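Local coordinates for D7 protein (Anopheles stephensi, PDB 3NHI) that binds and sequesters host cysteinyl leukotrienes and stable thromboxane A2 analogs, helping female mosquitoes to feed on blood, at residues Trp39-Cys50 with Cys109-His120. Numbering follows the deposited sequence.
Sequences WRLEPNDAITHC and CVDLYNAYLPVH. With EAH ((5S,7E,9E,11Z,14Z)-5-hydroxyicosa-7,9,11,14-tetraenoic acid), chain B.
Tyr113 reaches from helix 109-120 into the loop that leads to helix 46-50, in the all-helical odorant-binding-protein fold of this D7 protein, and the Cys50–Cys109 disulfide ties helix 46-58, one turn in, to the first residue of helix 109-130. From the base of Tyr113 outward, CB lies 3.9 Å from His49 CD2; with chi1 at 176° the ring swings away from its own backbone N and toward the loop. CG and CD2 sit beneath the same His49 CD2, which lies over one face of the phenol, the two rings meeting obliquely with planes at 49°. Farther out, CE1 touches Thr48 CG2 and Leu41 CB, while CE2 approaches Asn44 OD1. At the tip, Tyr113 OH donates to Leu41 O at 2.6 Å, nearly in line with the carbonyl. Asn44 OD1 is itself held by His49 NE2 through an almost straight bond (174°), and a water links it to Asn114 OD1. Val110 CG2 packs over a face of the His49 imidazole. Leu41 CB meets Leu117 CD1, and the rest of the leucine reaches the lipid pocket: CD1 lies over the His120 ring, and Leu41 CD2 meets EAH C15 at 3.7 Å. Tyr116, bonded through OH to Tyr95, also borders the ligand's tail. His120 NE2 donates to Trp39 O from above the carbonyl plane at 2.8 Å, tying down the residue whose indole covers the ligand's polyene and whose NE1 donates to EAH O3 at 2.9 Å.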
loop_
_atom_site.group_PDB
_atom_site.type_symbol
_atom_site.label_atom_id
_atom_site.label_comp_id
_atom_site.label_asym_id
_atom_site.label_seq_id
_atom_site.Cartn_x
_atom_site.Cartn_y
_atom_site.Cartn_z
ATOM N N TRP A 39 16.869 -8.083 -2.285
ATOM C CA TRP A 39 16.598 -7.743 -3.690
ATOM C C TRP A 39 17.202 -8.762 -4.669
ATOM O O TRP A 39 17.713 -8.415 -5.736
ATOM C CB TRP A 39 16.999 -6.287 -4.003
ATOM C CG TRP A 39 15.988 -5.291 -3.495
ATOM C CD1 TRP A 39 15.677 -5.025 -2.190
ATOM C CD2 TRP A 39 15.160 -4.437 -4.288
ATOM N NE1 TRP A 39 14.704 -4.053 -2.122
ATOM C CE2 TRP A 39 14.366 -3.674 -3.398
ATOM C CE3 TRP A 39 15.009 -4.242 -5.669
ATOM C CZ2 TRP A 39 13.433 -2.725 -3.847
ATOM C CZ3 TRP A 39 14.079 -3.294 -6.119
ATOM C CH2 TRP A 39 13.304 -2.552 -5.206
ATOM N N ARG A 40 17.138 -10.025 -4.265
ATOM C CA ARG A 40 17.531 -11.123 -5.129
ATOM C C ARG A 40 16.268 -11.786 -5.649
ATOM O O ARG A 40 15.409 -12.199 -4.867
ATOM C CB ARG A 40 18.399 -12.119 -4.364
ATOM C CG ARG A 40 19.766 -11.552 -3.998
ATOM C CD ARG A 40 20.538 -12.484 -3.082
ATOM N NE ARG A 40 20.955 -13.699 -3.777
ATOM C CZ ARG A 40 21.637 -14.695 -3.217
ATOM N NH1 ARG A 40 21.989 -14.636 -1.935
ATOM N NH2 ARG A 40 21.963 -15.755 -3.944
ATOM N N LEU A 41 16.147 -11.864 -6.971
ATOM C CA LEU A 41 14.984 -12.499 -7.594
ATOM C C LEU A 41 15.183 -14.010 -7.676
ATOM O O LEU A 41 15.292 -14.599 -8.756
ATOM C CB LEU A 41 14.666 -11.870 -8.954
ATOM C CG LEU A 41 14.071 -10.459 -8.931
ATOM C CD1 LEU A 41 13.855 -9.966 -10.355
ATOM C CD2 LEU A 41 12.762 -10.446 -8.157
ATOM N N GLU A 42 15.233 -14.611 -6.494
ATOM C CA GLU A 42 15.528 -16.017 -6.300
ATOM C C GLU A 42 14.638 -16.534 -5.168
ATOM O O GLU A 42 14.184 -15.744 -4.334
ATOM C CB GLU A 42 16.999 -16.204 -5.909
ATOM C CG GLU A 42 18.019 -15.716 -6.918
ATOM C CD GLU A 42 19.411 -15.596 -6.319
ATOM O OE1 GLU A 42 19.852 -16.533 -5.622
ATOM O OE2 GLU A 42 20.070 -14.565 -6.555
ATOM N N PRO A 43 14.368 -17.852 -5.136
ATOM C CA PRO A 43 14.766 -18.853 -6.131
ATOM C C PRO A 43 13.982 -18.718 -7.429
ATOM O O PRO A 43 13.001 -17.983 -7.486
ATOM C CB PRO A 43 14.418 -20.180 -5.452
ATOM C CG PRO A 43 13.337 -19.859 -4.531
ATOM C CD PRO A 43 13.619 -18.465 -4.025
ATOM N N ASN A 44 14.427 -19.424 -8.462
ATOM C CA ASN A 44 13.778 -19.390 -9.764
ATOM C C ASN A 44 12.585 -20.353 -9.791
ATOM O O ASN A 44 12.651 -21.443 -10.370
ATOM C CB ASN A 44 14.805 -19.718 -10.860
ATOM C CG ASN A 44 14.219 -19.684 -12.263
ATOM O OD1 ASN A 44 13.174 -19.082 -12.517
ATOM N ND2 ASN A 44 14.907 -20.339 -13.192
ATOM N N ASP A 45 11.494 -19.947 -9.154
ATOM C CA ASP A 45 10.265 -20.732 -9.156
ATOM C C ASP A 45 9.051 -19.818 -9.222
ATOM O O ASP A 45 9.206 -18.596 -9.183
ATOM C CB ASP A 45 10.206 -21.693 -7.946
ATOM C CG ASP A 45 10.119 -20.975 -6.598
ATOM O OD1 ASP A 45 10.455 -21.623 -5.585
ATOM O OD2 ASP A 45 9.703 -19.802 -6.518
ATOM N N ALA A 46 7.859 -20.404 -9.310
ATOM C CA ALA A 46 6.617 -19.658 -9.515
ATOM C C ALA A 46 6.282 -18.676 -8.393
ATOM O O ALA A 46 5.624 -17.670 -8.635
ATOM C CB ALA A 46 5.453 -20.613 -9.727
ATOM N N ILE A 47 6.730 -18.967 -7.173
ATOM C CA ILE A 47 6.512 -18.058 -6.045
ATOM C C ILE A 47 7.236 -16.738 -6.321
ATOM O O ILE A 47 6.625 -15.673 -6.284
ATOM C CB ILE A 47 6.946 -18.697 -4.692
ATOM C CG1 ILE A 47 6.045 -19.892 -4.365
ATOM C CG2 ILE A 47 6.889 -17.658 -3.557
ATOM C CD1 ILE A 47 6.578 -20.819 -3.281
ATOM N N THR A 48 8.523 -16.820 -6.639
ATOM C CA THR A 48 9.286 -15.636 -7.011
ATOM C C THR A 48 8.782 -15.008 -8.306
ATOM O O THR A 48 8.695 -13.781 -8.395
ATOM C CB THR A 48 10.766 -15.965 -7.142
ATOM O OG1 THR A 48 11.217 -16.540 -5.908
ATOM C CG2 THR A 48 11.586 -14.711 -7.440
ATOM N N HIS A 49 8.422 -15.827 -9.299
ATOM C CA HIS A 49 7.950 -15.278 -10.574
ATOM C C HIS A 49 6.762 -14.351 -10.346
ATOM O O HIS A 49 6.742 -13.223 -10.852
ATOM C CB HIS A 49 7.535 -16.353 -11.587
ATOM C CG HIS A 49 8.604 -17.350 -11.911
ATOM N ND1 HIS A 49 8.308 -18.603 -12.407
ATOM C CD2 HIS A 49 9.954 -17.291 -11.813
ATOM C CE1 HIS A 49 9.430 -19.269 -12.608
ATOM N NE2 HIS A 49 10.444 -18.499 -12.254
ATOM N N CYS A 50 5.778 -14.810 -9.576
ATOM C CA CYS A 50 4.589 -13.994 -9.387
ATOM C C CYS A 50 4.816 -12.843 -8.428
ATOM O O CYS A 50 4.170 -11.799 -8.540
ATOM C CB CYS A 50 3.384 -14.844 -8.985
ATOM S SG CYS A 50 2.790 -15.931 -10.305
ATOM N N CYS A 109 3.411 -14.614 -15.088
ATOM C CA CYS A 109 4.457 -14.406 -14.087
ATOM C C CYS A 109 5.830 -14.811 -14.623
ATOM O O CYS A 109 6.785 -14.037 -14.512
ATOM C CB CYS A 109 4.173 -15.197 -12.825
ATOM S SG CYS A 109 2.689 -14.728 -11.955
ATOM N N VAL A 110 5.941 -16.002 -15.214
ATOM C CA VAL A 110 7.244 -16.469 -15.682
ATOM C C VAL A 110 7.767 -15.648 -16.865
ATOM O O VAL A 110 8.971 -15.386 -16.946
ATOM C CB VAL A 110 7.274 -18.003 -15.964
ATOM C CG1 VAL A 110 6.467 -18.373 -17.212
ATOM C CG2 VAL A 110 8.710 -18.501 -16.080
ATOM N N ASP A 111 6.868 -15.220 -17.752
ATOM C CA ASP A 111 7.284 -14.421 -18.906
ATOM C C ASP A 111 7.845 -13.074 -18.456
ATOM O O ASP A 111 8.882 -12.631 -18.960
ATOM C CB ASP A 111 6.141 -14.235 -19.918
ATOM C CG ASP A 111 5.964 -15.437 -20.835
ATOM O OD1 ASP A 111 6.834 -16.332 -20.844
ATOM O OD2 ASP A 111 4.958 -15.462 -21.571
ATOM N N LEU A 112 7.192 -12.443 -17.484
ATOM C CA LEU A 112 7.686 -11.163 -16.977
ATOM C C LEU A 112 8.977 -11.329 -16.183
ATOM O O LEU A 112 9.896 -10.539 -16.339
ATOM C CB LEU A 112 6.605 -10.440 -16.168
ATOM C CG LEU A 112 5.328 -10.103 -16.942
ATOM C CD1 LEU A 112 4.392 -9.366 -16.038
ATOM C CD2 LEU A 112 5.622 -9.272 -18.193
ATOM N N TYR A 113 9.046 -12.360 -15.348
ATOM C CA TYR A 113 10.277 -12.684 -14.634
ATOM C C TYR A 113 11.445 -12.902 -15.593
ATOM O O TYR A 113 12.518 -12.320 -15.407
ATOM C CB TYR A 113 10.060 -13.915 -13.763
ATOM C CG TYR A 113 11.294 -14.417 -13.040
ATOM C CD1 TYR A 113 11.593 -13.969 -11.753
ATOM C CD2 TYR A 113 12.147 -15.352 -13.629
ATOM C CE1 TYR A 113 12.705 -14.441 -11.063
ATOM C CE2 TYR A 113 13.271 -15.830 -12.947
ATOM C CZ TYR A 113 13.537 -15.371 -11.665
ATOM O OH TYR A 113 14.647 -15.835 -10.988
ATOM N N ASN A 114 11.243 -13.733 -16.613
ATOM C CA ASN A 114 12.319 -14.030 -17.552
ATOM C C ASN A 114 12.781 -12.775 -18.287
ATOM O O ASN A 114 13.977 -12.586 -18.500
ATOM C CB ASN A 114 11.899 -15.113 -18.556
ATOM C CG ASN A 114 11.822 -16.501 -17.936
ATOM O OD1 ASN A 114 12.414 -16.769 -16.889
ATOM N ND2 ASN A 114 11.109 -17.402 -18.603
ATOM N N ALA A 115 11.837 -11.925 -18.678
ATOM C CA ALA A 115 12.178 -10.692 -19.383
ATOM C C ALA A 115 12.887 -9.697 -18.474
ATOM O O ALA A 115 13.858 -9.054 -18.890
ATOM C CB ALA A 115 10.927 -10.056 -19.985
ATOM N N TYR A 116 12.408 -9.567 -17.239
ATOM C CA TYR A 116 12.942 -8.555 -16.346
ATOM C C TYR A 116 14.247 -8.961 -15.663
ATOM O O TYR A 116 15.050 -8.100 -15.307
ATOM C CB TYR A 116 11.893 -8.080 -15.322
ATOM C CG TYR A 116 12.358 -6.851 -14.574
ATOM C CD1 TYR A 116 12.412 -5.611 -15.209
ATOM C CD2 TYR A 116 12.793 -6.941 -13.248
ATOM C CE1 TYR A 116 12.877 -4.483 -14.535
ATOM C CE2 TYR A 116 13.251 -5.825 -12.563
ATOM C CZ TYR A 116 13.291 -4.607 -13.212
ATOM O OH TYR A 116 13.765 -3.503 -12.533
ATOM N N LEU A 117 14.478 -10.267 -15.508
ATOM C CA LEU A 117 15.627 -10.744 -14.741
ATOM C C LEU A 117 16.983 -10.130 -15.109
ATOM O O LEU A 117 17.665 -9.637 -14.221
ATOM C CB LEU A 117 15.696 -12.280 -14.732
ATOM C CG LEU A 117 16.746 -12.895 -13.790
ATOM C CD1 LEU A 117 16.510 -12.528 -12.323
ATOM C CD2 LEU A 117 16.821 -14.406 -13.957
ATOM N N PRO A 118 17.369 -10.119 -16.405
ATOM C CA PRO A 118 18.664 -9.487 -16.697
ATOM C C PRO A 118 18.672 -7.974 -16.482
ATOM O O PRO A 118 19.710 -7.396 -16.150
ATOM C CB PRO A 118 18.907 -9.829 -18.174
ATOM C CG PRO A 118 17.557 -10.144 -18.723
ATOM C CD PRO A 118 16.777 -10.748 -17.601
ATOM N N VAL A 119 17.521 -7.336 -16.672
ATOM C CA VAL A 119 17.400 -5.901 -16.402
ATOM C C VAL A 119 17.624 -5.638 -14.911
ATOM O O VAL A 119 18.396 -4.748 -14.530
ATOM C CB VAL A 119 16.026 -5.349 -16.852
ATOM C CG1 VAL A 119 15.951 -3.837 -16.612
ATOM C CG2 VAL A 119 15.776 -5.674 -18.326
ATOM N N HIS A 120 16.977 -6.449 -14.078
ATOM C CA HIS A 120 17.181 -6.418 -12.636
ATOM C C HIS A 120 18.641 -6.647 -12.268
ATOM O O HIS A 120 19.220 -5.895 -11.470
ATOM C CB HIS A 120 16.300 -7.466 -11.963
ATOM C CG HIS A 120 16.493 -7.549 -10.483
ATOM N ND1 HIS A 120 15.885 -6.680 -9.603
ATOM C CD2 HIS A 120 17.232 -8.396 -9.730
ATOM C CE1 HIS A 120 16.239 -6.994 -8.368
ATOM N NE2 HIS A 120 17.057 -8.030 -8.417
HETATM O O1 EAH B . 11.741 1.994 4.314
HETATM C C1 EAH B . 11.948 0.900 3.730
HETATM O O2 EAH B . 11.834 -0.208 4.308
HETATM C C2 EAH B . 12.344 0.929 2.267
HETATM C C3 EAH B . 12.893 -0.426 1.815
HETATM C C4 EAH B . 11.799 -1.297 1.200
HETATM C C5 EAH B . 12.362 -2.644 0.797
HETATM O O3 EAH B . 13.143 -2.486 -0.272
HETATM C C6 EAH B . 11.228 -3.613 0.471
HETATM C C7 EAH B . 11.759 -4.923 -0.087
HETATM C C8 EAH B . 11.459 -5.022 -1.568
HETATM C C9 EAH B . 12.162 -6.167 -2.136
HETATM C C10 EAH B . 12.057 -6.175 -3.464
HETATM C C11 EAH B . 12.781 -7.334 -3.980
HETATM C C12 EAH B . 12.941 -7.587 -5.282
HETATM C C13 EAH B . 12.376 -6.715 -6.379
HETATM C C14 EAH B . 11.042 -7.295 -6.796
HETATM C C15 EAH B . 10.630 -7.404 -8.061
HETATM C C16 EAH B . 11.443 -6.944 -9.247
HETATM C C17 EAH B . 10.920 -5.592 -9.706
HETATM C C18 EAH B . 11.731 -4.462 -9.087
HETATM C C19 EAH B . 11.517 -3.170 -9.858
HETATM C C20 EAH B . 12.243 -2.023 -9.193
HETATM O O HOH W 1 12.481 -19.115 -15.448
#